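Local coordinates for protein HpcE (Thermus thermophilus, PDB 1WZO) that probably catalyses the isomerisation of an unsaturated hydroxy-dicarboxylate in aromatic degradation, as a 2-hydroxyhepta-2,4-diene-1,7-dioate isomerase of the fumarylacetoacetate hydrolase family, at residues S77-P88 with R148-P156; D168-G177 with V222-E233. One frame throughout, in Å; residues are numbered along the deposited sequence. Where two conformers were deposited one is given.

Interaction 1 of 2, residues S77-P88 with R148-P156; sequences SLLPHKGVVLYP and RDTFLPLGP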
loop_
_atom_site.group_PDB
_atom_site.type_symbol
_atom_site.label_atom_id
_atom_site.label_comp_id
_atom_site.label_asym_id
_atom_site.label_seq_id
_atom_site.Cartn_x
_atom_site.Cartn_y
_atom_site.Cartn_z
ATOM N N SER B 77 -9.073 -10.667 -10.118
ATOM C CA SER B 77 -9.432 -11.067 -11.476
ATOM C C SER B 77 -8.468 -10.392 -12.460
ATOM O O SER B 77 -8.316 -10.835 -13.594
ATOM C CB SER B 77 -10.874 -10.661 -11.830
ATOM O OG SER B 77 -11.091 -9.270 -11.687
ATOM N N LEU B 78 -7.813 -9.320 -12.019
ATOM C CA LEU B 78 -6.896 -8.581 -12.890
ATOM C C LEU B 78 -5.792 -9.425 -13.514
ATOM O O LEU B 78 -5.161 -10.259 -12.855
ATOM C CB LEU B 78 -6.281 -7.400 -12.133
ATOM C CG LEU B 78 -7.243 -6.250 -11.815
ATOM C CD1 LEU B 78 -6.645 -5.363 -10.727
ATOM C CD2 LEU B 78 -7.523 -5.442 -13.087
ATOM N N LEU B 79 -5.561 -9.193 -14.803
ATOM C CA LEU B 79 -4.546 -9.915 -15.548
ATOM C C LEU B 79 -3.906 -8.964 -16.554
ATOM O O LEU B 79 -4.600 -8.194 -17.210
ATOM C CB LEU B 79 -5.186 -11.091 -16.291
ATOM C CG LEU B 79 -4.232 -12.060 -16.994
ATOM C CD1 LEU B 79 -3.498 -12.919 -15.959
ATOM C CD2 LEU B 79 -5.037 -12.952 -17.950
ATOM N N PRO B 80 -2.576 -9.009 -16.693
ATOM C CA PRO B 80 -1.922 -8.112 -17.646
ATOM C C PRO B 80 -1.980 -8.602 -19.087
ATOM O O PRO B 80 -2.315 -9.760 -19.362
ATOM C CB PRO B 80 -0.489 -8.067 -17.135
ATOM C CG PRO B 80 -0.284 -9.483 -16.693
ATOM C CD PRO B 80 -1.574 -9.777 -15.930
ATOM N N HIS B 81 -1.644 -7.695 -19.995
ATOM C CA HIS B 81 -1.577 -7.985 -21.417
ATOM C C HIS B 81 -0.628 -9.178 -21.533
ATOM O O HIS B 81 0.406 -9.214 -20.864
ATOM C CB HIS B 81 -1.007 -6.752 -22.135
ATOM C CG HIS B 81 -0.718 -6.955 -23.590
ATOM N ND1 HIS B 81 -1.654 -7.437 -24.480
ATOM C CD2 HIS B 81 0.395 -6.694 -24.319
ATOM C CE1 HIS B 81 -1.131 -7.464 -25.694
ATOM N NE2 HIS B 81 0.111 -7.018 -25.624
ATOM N N LYS B 82 -0.997 -10.157 -22.354
ATOM C CA LYS B 82 -0.197 -11.366 -22.569
ATOM C C LYS B 82 -0.366 -12.430 -21.477
ATOM O O LYS B 82 0.112 -13.554 -21.625
ATOM C CB LYS B 82 1.291 -11.018 -22.711
ATOM C CG LYS B 82 1.621 -10.117 -23.897
ATOM C CD LYS B 82 1.251 -10.775 -25.214
ATOM C CE LYS B 82 1.710 -9.931 -26.397
ATOM N NZ LYS B 82 1.315 -10.541 -27.700
ATOM N N GLY B 83 -1.032 -12.075 -20.381
ATOM C CA GLY B 83 -1.254 -13.040 -19.313
ATOM C C GLY B 83 -2.211 -14.130 -19.772
ATOM O O GLY B 83 -2.983 -13.925 -20.710
ATOM N N VAL B 84 -2.175 -15.284 -19.111
ATOM C CA VAL B 84 -3.033 -16.409 -19.478
ATOM C C VAL B 84 -4.346 -16.475 -18.699
ATOM O O VAL B 84 -4.352 -16.521 -17.462
ATOM C CB VAL B 84 -2.284 -17.756 -19.285
ATOM C CG1 VAL B 84 -3.207 -18.921 -19.610
ATOM C CG2 VAL B 84 -1.042 -17.799 -20.166
ATOM N N VAL B 85 -5.460 -16.477 -19.423
ATOM C CA VAL B 85 -6.774 -16.571 -18.794
ATOM C C VAL B 85 -7.056 -18.042 -18.526
ATOM O O VAL B 85 -6.850 -18.891 -19.400
ATOM C CB VAL B 85 -7.882 -16.005 -19.711
ATOM C CG1 VAL B 85 -9.266 -16.347 -19.142
ATOM C CG2 VAL B 85 -7.723 -14.492 -19.836
ATOM N N LEU B 86 -7.521 -18.350 -17.320
ATOM C CA LEU B 86 -7.821 -19.727 -16.958
ATOM C C LEU B 86 -9.291 -20.039 -17.200
ATOM O O LEU B 86 -10.185 -19.374 -16.668
ATOM C CB LEU B 86 -7.451 -19.976 -15.488
ATOM C CG LEU B 86 -5.973 -19.720 -15.171
ATOM C CD1 LEU B 86 -5.738 -19.804 -13.677
ATOM C CD2 LEU B 86 -5.109 -20.725 -15.908
ATOM N N TYR B 87 -9.534 -21.059 -18.015
ATOM C CA TYR B 87 -10.891 -21.479 -18.345
ATOM C C TYR B 87 -11.429 -22.385 -17.229
ATOM O O TYR B 87 -10.796 -23.371 -16.868
ATOM C CB TYR B 87 -10.869 -22.215 -19.690
ATOM C CG TYR B 87 -12.230 -22.529 -20.270
ATOM C CD1 TYR B 87 -12.980 -23.607 -19.799
ATOM C CD2 TYR B 87 -12.757 -21.760 -21.306
ATOM C CE1 TYR B 87 -14.222 -23.913 -20.352
ATOM C CE2 TYR B 87 -13.998 -22.056 -21.868
ATOM C CZ TYR B 87 -14.723 -23.136 -21.386
ATOM O OH TYR B 87 -15.939 -23.450 -21.950
ATOM N N PRO B 88 -12.603 -22.053 -16.665
ATOM C CA PRO B 88 -13.195 -22.857 -15.588
ATOM C C PRO B 88 -13.433 -24.299 -16.008
ATOM O O PRO B 88 -14.114 -24.557 -17.002
ATOM C CB PRO B 88 -14.503 -22.130 -15.291
ATOM C CG PRO B 88 -14.187 -20.709 -15.640
ATOM C CD PRO B 88 -13.432 -20.869 -16.939
ATOM N N ARG B 148 -13.886 -14.418 -11.042
ATOM C CA ARG B 148 -12.898 -15.487 -10.962
ATOM C C ARG B 148 -11.481 -14.985 -11.252
ATOM O O ARG B 148 -11.301 -13.996 -11.965
ATOM C CB ARG B 148 -13.257 -16.592 -11.959
ATOM C CG ARG B 148 -14.729 -17.001 -11.928
ATOM C CD ARG B 148 -15.017 -18.086 -12.955
ATOM N NE ARG B 148 -14.495 -19.388 -12.543
ATOM C CZ ARG B 148 -15.075 -20.177 -11.644
ATOM N NH1 ARG B 148 -16.200 -19.804 -11.055
ATOM N NH2 ARG B 148 -14.528 -21.347 -11.336
ATOM N N ASP B 149 -10.479 -15.661 -10.693
ATOM C CA ASP B 149 -9.089 -15.282 -10.941
ATOM C C ASP B 149 -8.825 -15.255 -12.459
ATOM O O ASP B 149 -9.250 -16.154 -13.194
ATOM C CB ASP B 149 -8.126 -16.277 -10.285
ATOM C CG ASP B 149 -8.095 -16.168 -8.757
ATOM O OD1 ASP B 149 -8.688 -15.224 -8.190
ATOM O OD2 ASP B 149 -7.455 -17.038 -8.126
ATOM N N THR B 150 -8.130 -14.212 -12.901
ATOM C CA THR B 150 -7.755 -13.973 -14.301
ATOM C C THR B 150 -8.884 -13.539 -15.228
ATOM O O THR B 150 -8.660 -13.401 -16.433
ATOM C CB THR B 150 -7.073 -15.199 -14.988
ATOM O OG1 THR B 150 -8.059 -16.180 -15.340
ATOM C CG2 THR B 150 -6.009 -15.810 -14.083
ATOM N N PHE B 151 -10.078 -13.306 -14.691
ATOM C CA PHE B 151 -11.186 -12.906 -15.548
ATOM C C PHE B 151 -11.268 -11.424 -15.902
ATOM O O PHE B 151 -12.303 -10.957 -16.383
ATOM C CB PHE B 151 -12.528 -13.379 -14.972
ATOM C CG PHE B 151 -12.986 -14.707 -15.525
ATOM C CD1 PHE B 151 -14.343 -14.982 -15.676
ATOM C CD2 PHE B 151 -12.057 -15.669 -15.926
ATOM C CE1 PHE B 151 -14.776 -16.199 -16.227
ATOM C CE2 PHE B 151 -12.474 -16.887 -16.474
ATOM C CZ PHE B 151 -13.836 -17.151 -16.626
ATOM N N LEU B 152 -10.192 -10.680 -15.666
ATOM C CA LEU B 152 -10.194 -9.271 -16.044
ATOM C C LEU B 152 -8.891 -8.780 -16.660
ATOM O O LEU B 152 -8.129 -8.038 -16.037
ATOM C CB LEU B 152 -10.581 -8.353 -14.870
ATOM C CG LEU B 152 -10.733 -6.875 -15.279
ATOM C CD1 LEU B 152 -11.704 -6.768 -16.461
ATOM C CD2 LEU B 152 -11.248 -6.034 -14.093
ATOM N N PRO B 153 -8.587 -9.240 -17.882
ATOM C CA PRO B 153 -7.352 -8.756 -18.505
ATOM C C PRO B 153 -7.531 -7.235 -18.567
ATOM O O PRO B 153 -8.645 -6.754 -18.768
ATOM C CB PRO B 153 -7.397 -9.406 -19.885
ATOM C CG PRO B 153 -8.005 -10.760 -19.574
ATOM C CD PRO B 153 -9.121 -10.417 -18.594
ATOM N N LEU B 154 -6.460 -6.479 -18.373
ATOM C CA LEU B 154 -6.576 -5.026 -18.392
ATOM C C LEU B 154 -5.301 -4.389 -18.918
ATOM O O LEU B 154 -4.207 -4.681 -18.434
ATOM C CB LEU B 154 -6.869 -4.494 -16.981
ATOM C CG LEU B 154 -7.200 -3.004 -16.840
ATOM C CD1 LEU B 154 -8.622 -2.766 -17.310
ATOM C CD2 LEU B 154 -7.059 -2.555 -15.387
ATOM N N GLY B 155 -5.450 -3.517 -19.912
ATOM C CA GLY B 155 -4.295 -2.843 -20.479
ATOM C C GLY B 155 -4.340 -2.821 -21.997
ATOM O O GLY B 155 -5.419 -2.864 -22.587
ATOM N N PRO B 156 -3.174 -2.780 -22.659
ATOM C CA PRO B 156 -1.864 -2.753 -22.001
ATOM C C PRO B 156 -1.423 -1.375 -21.521
ATOM O O PRO B 156 -0.440 -1.254 -20.790
ATOM C CB PRO B 156 -0.931 -3.319 -23.074
ATOM C CG PRO B 156 -1.568 -2.852 -24.350
ATOM C CD PRO B 156 -3.036 -3.103 -24.093
HETATM O O HOH W 1 -5.691 -12.713 -12.076
HETATM O O HOH W 2 -1.654 -5.022 -19.114
#

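Interaction 2 of 2, residues D168-G177 with V222-E233; sequences DLWLRAYVNG and VRPGDVMRLEIE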
loop_
_atom_site.group_PDB
_atom_site.type_symbol
_atom_site.label_atom_id
_atom_site.label_comp_id
_atom_site.label_asym_id
_atom_site.label_seq_id
_atom_site.Cartn_x
_atom_site.Cartn_y
_atom_site.Cartn_z
ATOM N N ASP B 168 -17.076 8.263 -28.454
ATOM C CA ASP B 168 -16.839 8.212 -29.897
ATOM C C ASP B 168 -15.605 7.358 -30.225
ATOM O O ASP B 168 -14.629 7.845 -30.796
ATOM C CB ASP B 168 -16.669 9.644 -30.422
ATOM C CG ASP B 168 -16.635 9.720 -31.934
ATOM O OD1 ASP B 168 -17.527 9.140 -32.587
ATOM O OD2 ASP B 168 -15.718 10.379 -32.466
ATOM N N LEU B 169 -15.663 6.080 -29.857
ATOM C CA LEU B 169 -14.559 5.148 -30.096
ATOM C C LEU B 169 -15.089 3.807 -30.598
ATOM O O LEU B 169 -16.112 3.324 -30.113
ATOM C CB LEU B 169 -13.771 4.909 -28.798
ATOM C CG LEU B 169 -13.160 6.090 -28.043
ATOM C CD1 LEU B 169 -12.599 5.606 -26.706
ATOM C CD2 LEU B 169 -12.063 6.728 -28.873
ATOM N N TRP B 170 -14.411 3.203 -31.572
ATOM C CA TRP B 170 -14.858 1.904 -32.051
ATOM C C TRP B 170 -14.279 0.806 -31.163
ATOM O O TRP B 170 -13.222 0.985 -30.550
ATOM C CB TRP B 170 -14.467 1.653 -33.518
ATOM C CG TRP B 170 -13.014 1.857 -33.888
ATOM C CD1 TRP B 170 -12.503 2.882 -34.634
ATOM C CD2 TRP B 170 -11.907 0.983 -33.602
ATOM N NE1 TRP B 170 -11.154 2.701 -34.833
ATOM C CE2 TRP B 170 -10.762 1.545 -34.211
ATOM C CE3 TRP B 170 -11.772 -0.219 -32.891
ATOM C CZ2 TRP B 170 -9.499 0.947 -34.133
ATOM C CZ3 TRP B 170 -10.514 -0.814 -32.814
ATOM C CH2 TRP B 170 -9.395 -0.228 -33.432
ATOM N N LEU B 171 -14.997 -0.313 -31.088
ATOM C CA LEU B 171 -14.591 -1.464 -30.289
ATOM C C LEU B 171 -14.467 -2.677 -31.200
ATOM O O LEU B 171 -15.329 -2.913 -32.046
ATOM C CB LEU B 171 -15.646 -1.775 -29.222
ATOM C CG LEU B 171 -16.073 -0.651 -28.282
ATOM C CD1 LEU B 171 -17.327 -1.065 -27.535
ATOM C CD2 LEU B 171 -14.945 -0.328 -27.321
ATOM N N ARG B 172 -13.404 -3.448 -31.022
ATOM C CA ARG B 172 -13.208 -4.646 -31.821
ATOM C C ARG B 172 -12.617 -5.777 -30.998
ATOM O O ARG B 172 -11.830 -5.549 -30.077
ATOM C CB ARG B 172 -12.293 -4.349 -33.008
ATOM C CG ARG B 172 -12.945 -3.461 -34.043
ATOM C CD ARG B 172 -11.948 -2.970 -35.072
ATOM N NE ARG B 172 -12.571 -1.992 -35.963
ATOM C CZ ARG B 172 -11.895 -1.161 -36.747
ATOM N NH1 ARG B 172 -10.569 -1.186 -36.756
ATOM N NH2 ARG B 172 -12.549 -0.296 -37.513
ATOM N N ALA B 173 -13.006 -6.999 -31.339
ATOM C CA ALA B 173 -12.501 -8.180 -30.655
ATOM C C ALA B 173 -12.193 -9.259 -31.678
ATOM O O ALA B 173 -12.994 -9.527 -32.579
ATOM C CB ALA B 173 -13.527 -8.693 -29.653
ATOM N N TYR B 174 -11.023 -9.866 -31.536
ATOM C CA TYR B 174 -10.596 -10.931 -32.426
ATOM C C TYR B 174 -10.313 -12.185 -31.609
ATOM O O TYR B 174 -9.809 -12.103 -30.486
ATOM C CB TYR B 174 -9.307 -10.550 -33.155
ATOM C CG TYR B 174 -9.356 -9.265 -33.950
ATOM C CD1 TYR B 174 -9.350 -8.024 -33.315
ATOM C CD2 TYR B 174 -9.362 -9.292 -35.347
ATOM C CE1 TYR B 174 -9.341 -6.835 -34.054
ATOM C CE2 TYR B 174 -9.354 -8.112 -36.094
ATOM C CZ TYR B 174 -9.342 -6.890 -35.442
ATOM O OH TYR B 174 -9.315 -5.727 -36.179
ATOM N N VAL B 175 -10.640 -13.342 -32.174
ATOM C CA VAL B 175 -10.363 -14.615 -31.525
ATOM C C VAL B 175 -9.522 -15.409 -32.521
ATOM O O VAL B 175 -9.983 -15.738 -33.615
ATOM C CB VAL B 175 -11.649 -15.405 -31.191
ATOM C CG1 VAL B 175 -11.286 -16.765 -30.616
ATOM C CG2 VAL B 175 -12.488 -14.635 -30.183
ATOM N N ASN B 176 -8.277 -15.685 -32.144
ATOM C CA ASN B 176 -7.358 -16.421 -33.004
ATOM C C ASN B 176 -7.130 -15.682 -34.320
ATOM O O ASN B 176 -7.111 -16.290 -35.394
ATOM C CB ASN B 176 -7.894 -17.829 -33.286
ATOM C CG ASN B 176 -8.104 -18.635 -32.021
ATOM O OD1 ASN B 176 -7.264 -18.623 -31.120
ATOM N ND2 ASN B 176 -9.220 -19.348 -31.951
ATOM N N GLY B 177 -6.968 -14.366 -34.228
ATOM C CA GLY B 177 -6.722 -13.561 -35.409
ATOM C C GLY B 177 -7.935 -13.233 -36.260
ATOM O O GLY B 177 -7.835 -12.440 -37.195
ATOM N N VAL B 222 -15.673 -18.206 -26.132
ATOM C CA VAL B 222 -14.279 -18.592 -26.290
ATOM C C VAL B 222 -14.011 -19.947 -25.651
ATOM O O VAL B 222 -14.763 -20.397 -24.790
ATOM C CB VAL B 222 -13.346 -17.532 -25.676
ATOM C CG1 VAL B 222 -13.431 -16.244 -26.484
ATOM C CG2 VAL B 222 -13.736 -17.268 -24.228
ATOM N N ARG B 223 -12.937 -20.599 -26.082
ATOM C CA ARG B 223 -12.593 -21.914 -25.562
ATOM C C ARG B 223 -11.099 -22.053 -25.285
ATOM O O ARG B 223 -10.294 -21.233 -25.729
ATOM C CB ARG B 223 -13.037 -22.983 -26.563
ATOM C CG ARG B 223 -14.511 -22.903 -26.923
ATOM C CD ARG B 223 -14.881 -23.953 -27.955
ATOM N NE ARG B 223 -16.298 -23.902 -28.304
ATOM C CZ ARG B 223 -16.885 -22.879 -28.919
ATOM N NH1 ARG B 223 -16.179 -21.807 -29.262
ATOM N NH2 ARG B 223 -18.184 -22.927 -29.187
ATOM N N PRO B 224 -10.710 -23.097 -24.536
ATOM C CA PRO B 224 -9.294 -23.310 -24.225
ATOM C C PRO B 224 -8.472 -23.313 -25.511
ATOM O O PRO B 224 -8.868 -23.928 -26.500
ATOM C CB PRO B 224 -9.295 -24.673 -23.540
ATOM C CG PRO B 224 -10.613 -24.682 -22.833
ATOM C CD PRO B 224 -11.548 -24.122 -23.888
ATOM N N GLY B 225 -7.338 -22.622 -25.497
ATOM C CA GLY B 225 -6.496 -22.575 -26.677
ATOM C C GLY B 225 -6.673 -21.318 -27.508
ATOM O O GLY B 225 -5.775 -20.938 -28.260
ATOM N N ASP B 226 -7.824 -20.665 -27.385
ATOM C CA ASP B 226 -8.069 -19.444 -28.147
ATOM C C ASP B 226 -7.188 -18.304 -27.667
ATOM O O ASP B 226 -6.804 -18.250 -26.497
ATOM C CB ASP B 226 -9.529 -19.000 -28.030
ATOM C CG ASP B 226 -10.487 -19.930 -28.738
ATOM O OD1 ASP B 226 -10.033 -20.680 -29.631
ATOM O OD2 ASP B 226 -11.696 -19.897 -28.410
ATOM N N VAL B 227 -6.874 -17.393 -28.584
ATOM C CA VAL B 227 -6.075 -16.218 -28.276
ATOM C C VAL B 227 -6.982 -15.020 -28.513
ATOM O O VAL B 227 -7.384 -14.741 -29.645
ATOM C CB VAL B 227 -4.827 -16.120 -29.184
ATOM C CG1 VAL B 227 -4.058 -14.841 -28.882
ATOM C CG2 VAL B 227 -3.929 -17.330 -28.959
ATOM N N MET B 228 -7.329 -14.324 -27.437
ATOM C CA MET B 228 -8.208 -13.171 -27.542
ATOM C C MET B 228 -7.420 -11.883 -27.709
ATOM O O MET B 228 -6.465 -11.624 -26.970
ATOM C CB MET B 228 -9.092 -13.072 -26.295
ATOM C CG MET B 228 -9.935 -14.308 -26.035
ATOM S SD MET B 228 -10.803 -14.229 -24.446
ATOM C CE MET B 228 -9.411 -14.302 -23.333
ATOM N N ARG B 229 -7.811 -11.083 -28.698
ATOM C CA ARG B 229 -7.161 -9.803 -28.932
ATOM C C ARG B 229 -8.246 -8.745 -29.035
ATOM O O ARG B 229 -9.009 -8.703 -30.004
ATOM C CB ARG B 229 -6.330 -9.818 -30.218
ATOM C CG ARG B 229 -5.450 -8.584 -30.371
ATOM C CD ARG B 229 -4.703 -8.598 -31.690
ATOM N NE ARG B 229 -5.597 -8.383 -32.823
ATOM C CZ ARG B 229 -5.485 -9.005 -33.992
ATOM N NH1 ARG B 229 -4.517 -9.892 -34.184
ATOM N NH2 ARG B 229 -6.334 -8.732 -34.976
ATOM N N LEU B 230 -8.315 -7.897 -28.017
ATOM C CA LEU B 230 -9.302 -6.836 -27.974
ATOM C C LEU B 230 -8.649 -5.511 -28.333
ATOM O O LEU B 230 -7.533 -5.217 -27.903
ATOM C CB LEU B 230 -9.932 -6.757 -26.577
ATOM C CG LEU B 230 -11.078 -7.732 -26.285
ATOM C CD1 LEU B 230 -10.681 -9.155 -26.656
ATOM C CD2 LEU B 230 -11.451 -7.637 -24.807
ATOM N N GLU B 231 -9.355 -4.716 -29.125
ATOM C CA GLU B 231 -8.841 -3.423 -29.551
ATOM C C GLU B 231 -9.893 -2.335 -29.425
ATOM O O GLU B 231 -11.078 -2.568 -29.651
ATOM C CB GLU B 231 -8.358 -3.502 -31.006
ATOM C CG GLU B 231 -7.100 -4.335 -31.207
ATOM C CD GLU B 231 -6.710 -4.471 -32.678
ATOM O OE1 GLU B 231 -6.823 -3.474 -33.421
ATOM O OE2 GLU B 231 -6.285 -5.570 -33.085
ATOM N N ILE B 232 -9.449 -1.151 -29.026
ATOM C CA ILE B 232 -10.328 -0.003 -28.906
ATOM C C ILE B 232 -9.583 1.163 -29.536
ATOM O O ILE B 232 -8.386 1.346 -29.307
ATOM C CB ILE B 232 -10.658 0.348 -27.441
ATOM C CG1 ILE B 232 -11.410 -0.814 -26.778
ATOM C CG2 ILE B 232 -11.515 1.604 -27.397
ATOM C CD1 ILE B 232 -11.924 -0.493 -25.371
ATOM N N GLU B 233 -10.305 1.937 -30.336
ATOM C CA GLU B 233 -9.744 3.083 -31.037
ATOM C C GLU B 233 -8.769 3.900 -30.194
ATOM O O GLU B 233 -9.153 4.489 -29.180
ATOM C CB GLU B 233 -10.885 3.980 -31.526
ATOM C CG GLU B 233 -10.471 4.995 -32.591
ATOM C CD GLU B 233 -11.644 5.815 -33.091
ATOM O OE1 GLU B 233 -12.803 5.406 -32.854
ATOM O OE2 GLU B 233 -11.408 6.862 -33.734
HETATM O O HOH W 3 -13.044 8.798 -33.059
HETATM O O HOH W 4 -8.593 -2.962 -35.851
HETATM O O HOH W 5 -5.997 -5.438 -36.243
HETATM O O HOH W 6 -6.774 -12.923 -31.814
#

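Interaction 1 of 2, residues S77-P88 with R148-P156
Leu78 and Leu79 run parallel to Leu152 and Pro153, and the short pairing is fixed by three backbone bonds: Leu152 N to Ser77 O, Leu79 N to Leu152 O at 3.1 Å, and Leu154 N to Leu79 O at 2.8 Å. Beyond Leu79 a type II turn, Pro80 to Gly83, reverses the chain, and a water taking the N-H of His81 and donating to Leu154 O extends the link. Pro156, entered through a cis peptide, sets its CG over the rim of one face of the His81 imidazole, with Pro156 CB 3.6 Å from His81 CB. That imidazole bonds through ND1 to the backbone of Glu239 and through NE2 to a glycerol probably left from crystallisation.

On the side of the pairing where Leu78 lies, its CD2 rests alongside Leu154 CD2 at 3.7 Å and also meets Leu152 CD2. On the other, Pro153 CG meets two methyls on the same side of it, Leu79 CD2 and Val85 CG2. Within the fumarylacetoacetate hydrolase C-terminal fold, the contact joins strand 152-159 both to strand 78-79 and, through side chains, to strand 85-87, which pairs with strand 237-244.

Thr150, in the type II turn Arg148 to Phe151, reaches strand 85-87: its OG1, set between its own N and carbonyl carbon (chi1 77°), receives the Leu86 N-H at 3.0 Å in a nearly straight bond (177°), while CG2 lies 4.0 Å from Leu86 CD1. A valine here would probably leave Leu86 N without that acceptor. Phe151 brings CE2 to Leu86 O at the ring edge, 3.4 Å away, and its CZ touches Pro88 CG, which also meets Arg148 NE; Arg148 NH1 is hydrogen-bonded to Arg144 O. Asp149 turns to Arg11 of the second subunit and to Lys109 and Thr204 of the third.

Interaction 2 of 2, residues D168-G177 with V222-E233
Trp170 and Glu233 lie at one end of a long-range antiparallel pairing: the axes of the short strands 170-175 and 227-232 approach to 4.7 Å, their N-to-C directions 166° apart, as neighbours in a five-stranded mixed sheet of the fumarylacetoacetate hydrolase C-terminal fold. Reciprocal backbone bonds join Arg172 to Glu231 and Tyr174 to Arg229.

The buried face is tight and apolar. Leu171 CD2 lies alongside Ile232 CD1 at 3.6 Å, Ala173 CB meets Leu230 CD1, and Val175 CG2 reaches Val222 CG1; Tyr96 and Val98 of strand 94-104 and Ile125 of strand 120-131 help to cover this side.

The opposite face, carrying Arg172, Tyr174, Arg229 and Glu231, is partly exposed and held by charge and water. Arg229 bends at chi3 (70°) to bring its guanidinium, tilted 53° to the ring, above Tyr174 in a cation-pi contact with CZ 4.0 Å from the centroid; NH2 is the atom over the ring centre. Its NE makes a salt bridge to Glu231 OE2 whose hydrogen bond is weakly angled, and one water joins Arg172 NH1, Tyr174 OH and Glu231 OE1. At one end Glu233 lays its CB over the five-membered ring of Trp170, 3.5 Å from the centroid, and Glu233 OE1 takes the backbone N-H of Trp170 through its anti lone pair. The Arg172 guanidinium covers the indole's other face.

At the other end Asn176 grips two residues: its OD1 receives Val227 N, and its ND2 donates to Asp226 OD1 at 2.8 Å, meeting that oxygen from above the carboxylate plane.

How the interactions relate
From the N terminus, interaction 1 comes first: residues 77-88 meet residues 148-156, closing a loop of 59 intervening residues that includes strands 94-104 and 120-131. The chain then leaves strand 152-159 for strand 170-175, where interaction 2 begins; its partner, 222-233, returns after 44 residues. The two closures therefore follow in series, neither enclosing nor crossing the other. They meet in space, with centres 13 Å apart: Tyr87 CE2 packs 3.4 Å from Val222 O, and Val85 CG2 touches Met228 CE at 3.9 Å. Strand 237-244 lies between strands 85-87 and 227-232, bringing the 85-87 arm of interaction 1 into the same sheet as interaction 2, while its 78-79/152-159 pairing belongs to the other strand system.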